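Local coordinates for BF1531-like N-terminal domain-containing protein (Bacteroides fragilis, PDB 3SLR) that binds magnesium through a HAD-like phosphatase domain and probably hydrolyses ester bonds, its physiological substrate being unknown, at residues A[226-231]-A[334-339]. Sequence-based numbering, arbitrary orientation.
Sequences ILDLDN and LDDNPF. With MG (magnesium ion), chain B; MG (magnesium ion), chain C.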
loop_
_atom_site.group_PDB
_atom_site.type_symbol
_atom_site.label_atom_id
_atom_site.label_comp_id
_atom_site.label_asym_id
_atom_site.label_seq_id
_atom_site.Cartn_x
_atom_site.Cartn_y
_atom_site.Cartn_z
ATOM N N ILE A 226 -1.327 7.658 -16.018
ATOM C CA ILE A 226 -1.964 8.200 -17.218
ATOM C C ILE A 226 -3.403 8.542 -16.892
ATOM O O ILE A 226 -4.145 7.700 -16.384
ATOM C CB ILE A 226 -1.958 7.176 -18.373
ATOM C CG1 ILE A 226 -0.534 6.738 -18.670
ATOM C CG2 ILE A 226 -2.635 7.766 -19.630
ATOM C CD1 ILE A 226 -0.464 5.480 -19.538
ATOM N N LEU A 227 -3.794 9.778 -17.188
ATOM C CA LEU A 227 -5.102 10.289 -16.793
ATOM C C LEU A 227 -6.008 10.601 -17.975
ATOM O O LEU A 227 -5.607 11.272 -18.914
ATOM C CB LEU A 227 -4.930 11.578 -15.987
ATOM C CG LEU A 227 -4.126 11.446 -14.693
ATOM C CD1 LEU A 227 -3.665 12.818 -14.203
ATOM C CD2 LEU A 227 -4.938 10.713 -13.627
ATOM N N ASP A 228 -7.245 10.136 -17.906
ATOM C CA ASP A 228 -8.291 10.698 -18.739
ATOM C C ASP A 228 -8.614 12.097 -18.175
ATOM O O ASP A 228 -8.224 12.415 -17.058
ATOM C CB ASP A 228 -9.511 9.779 -18.705
ATOM C CG ASP A 228 -10.712 10.385 -19.384
ATOM O OD1 ASP A 228 -10.645 10.608 -20.613
ATOM O OD2 ASP A 228 -11.716 10.631 -18.687
ATOM N N LEU A 229 -9.292 12.940 -18.946
ATOM C CA LEU A 229 -9.636 14.278 -18.464
ATOM C C LEU A 229 -11.099 14.374 -18.024
ATOM O O LEU A 229 -11.392 14.486 -16.832
ATOM C CB LEU A 229 -9.312 15.339 -19.527
ATOM C CG LEU A 229 -7.835 15.519 -19.906
ATOM C CD1 LEU A 229 -7.672 16.542 -21.043
ATOM C CD2 LEU A 229 -6.983 15.911 -18.693
ATOM N N ASP A 230 -12.023 14.321 -18.978
ATOM C CA ASP A 230 -13.434 14.570 -18.655
ATOM C C ASP A 230 -13.989 13.582 -17.624
ATOM O O ASP A 230 -13.980 12.367 -17.835
ATOM C CB ASP A 230 -14.305 14.560 -19.916
ATOM C CG ASP A 230 -14.049 15.755 -20.827
ATOM O OD1 ASP A 230 -13.801 16.890 -20.339
ATOM O OD2 ASP A 230 -14.122 15.561 -22.058
ATOM N N ASN A 231 -14.489 14.118 -16.517
ATOM C CA ASN A 231 -15.065 13.312 -15.451
ATOM C C ASN A 231 -14.055 12.399 -14.758
ATOM O O ASN A 231 -14.427 11.507 -14.005
ATOM C CB ASN A 231 -16.293 12.542 -15.939
ATOM C CG ASN A 231 -17.458 13.468 -16.252
ATOM O OD1 ASN A 231 -17.759 14.394 -15.484
ATOM N ND2 ASN A 231 -18.106 13.241 -17.389
ATOM N N LEU A 334 -6.026 5.752 -15.385
ATOM C CA LEU A 334 -7.294 6.114 -14.741
ATOM C C LEU A 334 -8.275 6.754 -15.719
ATOM O O LEU A 334 -7.980 7.786 -16.324
ATOM C CB LEU A 334 -7.045 7.071 -13.576
ATOM C CG LEU A 334 -6.173 6.524 -12.439
ATOM C CD1 LEU A 334 -5.975 7.613 -11.380
ATOM C CD2 LEU A 334 -6.804 5.296 -11.824
ATOM N N ASP A 335 -9.451 6.142 -15.850
ATOM C CA ASP A 335 -10.480 6.605 -16.777
ATOM C C ASP A 335 -11.857 6.256 -16.203
ATOM O O ASP A 335 -12.080 5.141 -15.745
ATOM C CB ASP A 335 -10.263 5.947 -18.156
ATOM C CG ASP A 335 -11.040 6.632 -19.267
ATOM O OD1 ASP A 335 -12.232 6.957 -19.052
ATOM O OD2 ASP A 335 -10.459 6.837 -20.362
ATOM N N ASP A 336 -12.768 7.225 -16.194
ATOM C CA ASP A 336 -14.094 7.046 -15.604
ATOM C C ASP A 336 -15.004 6.192 -16.488
ATOM O O ASP A 336 -16.048 5.732 -16.045
ATOM C CB ASP A 336 -14.762 8.416 -15.401
ATOM C CG ASP A 336 -15.114 9.061 -16.713
ATOM O OD1 ASP A 336 -14.164 9.402 -17.431
ATOM O OD2 ASP A 336 -16.314 9.187 -17.059
ATOM N N ASN A 337 -14.617 6.001 -17.743
ATOM C CA ASN A 337 -15.437 5.253 -18.701
ATOM C C ASN A 337 -15.072 3.762 -18.721
ATOM O O ASN A 337 -13.955 3.413 -19.082
ATOM C CB ASN A 337 -15.226 5.839 -20.100
ATOM C CG ASN A 337 -16.212 5.300 -21.117
ATOM O OD1 ASN A 337 -16.516 4.109 -21.139
ATOM N ND2 ASN A 337 -16.719 6.188 -21.974
ATOM N N PRO A 338 -16.017 2.881 -18.348
ATOM C CA PRO A 338 -15.727 1.441 -18.251
ATOM C C PRO A 338 -15.287 0.816 -19.574
ATOM O O PRO A 338 -14.488 -0.120 -19.574
ATOM C CB PRO A 338 -17.065 0.836 -17.808
ATOM C CG PRO A 338 -18.092 1.866 -18.171
ATOM C CD PRO A 338 -17.409 3.183 -17.984
ATOM N N PHE A 339 -15.820 1.319 -20.681
ATOM C CA PHE A 339 -15.434 0.824 -22.001
ATOM C C PHE A 339 -13.990 1.180 -22.338
ATOM O O PHE A 339 -13.267 0.360 -22.899
ATOM C CB PHE A 339 -16.384 1.348 -23.078
ATOM C CG PHE A 339 -17.823 1.005 -22.829
ATOM C CD1 PHE A 339 -18.325 -0.240 -23.181
ATOM C CD2 PHE A 339 -18.677 1.927 -22.240
ATOM C CE1 PHE A 339 -19.654 -0.559 -22.949
ATOM C CE2 PHE A 339 -20.004 1.613 -22.009
ATOM C CZ PHE A 339 -20.492 0.369 -22.366
HETATM MG MG MG B . -13.878 10.504 -19.188
HETATM MG MG MG C . -12.146 11.968 -21.957
HETATM O O HOH W 1 -13.651 13.030 -23.304
HETATM O O HOH W 2 -13.438 8.611 -20.555
HETATM O O HOH W 3 -16.313 10.234 -19.419
HETATM O O HOH W 4 -14.144 11.255 -21.235
HETATM O O HOH W 5 -11.577 10.252 -23.204
#
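Asp-228 and Asp-336 reach across from the ends of two neighbouring parallel strands to grip one magnesium ion. The strand pairing is established by two backbone bonds, Leu-334 N to Ile-226 O (2.9 Å) and Asp-228 N to Leu-334 O, both nearly straight; Leu-227 and Leu-334 lie side by side on one face of the sheet.

Followed outward, Asp-228 CB rests against both Leu-334 O and Asp-335 OD2, 3.5 Å from each, and its CG packs against the Asp-335 carboxylate. With CG anti to the backbone N (chi1 172°), the carboxylate turns toward a pair of magnesium ions and bridges them. Asp-228 OD2 binds the first at 2.2 Å and is hydrogen-bonded to Thr-232 OG1; Asp-228 OD1 binds the second at 2.4 Å.

The first ion has six ligands: Asp-228 OD2, Asp-230 O at 2.3 Å, Asp-336 OD1 at 2.1 Å and three waters, one of them bridging to the second ion. Asp-228 OD2, Asp-230 O and Asp-336 OD1 lie 3.0 Å from one another without hydrogen bonding, a closeness the shared cation explains. The Asp-228 and Asp-336 carboxylates meet at a slant, planes 26° apart, each offering this ion one oxygen.

The side chains of Asp-335 and Asp-230 form the second shell. Asp-335 OD1 accepts from a water on the first ion and from Asn-337 N, closing an Asx turn, while OD2 makes a salt bridge with Lys-313. Asp-230 OD2 accepts from a water on the second ion, and Trp-234 and Val-238 hold its OD1.

A DxDxT sequence after one strand, facing an aspartate pair after the adjacent strand around magnesium, is characteristic of the HAD phosphatase active site.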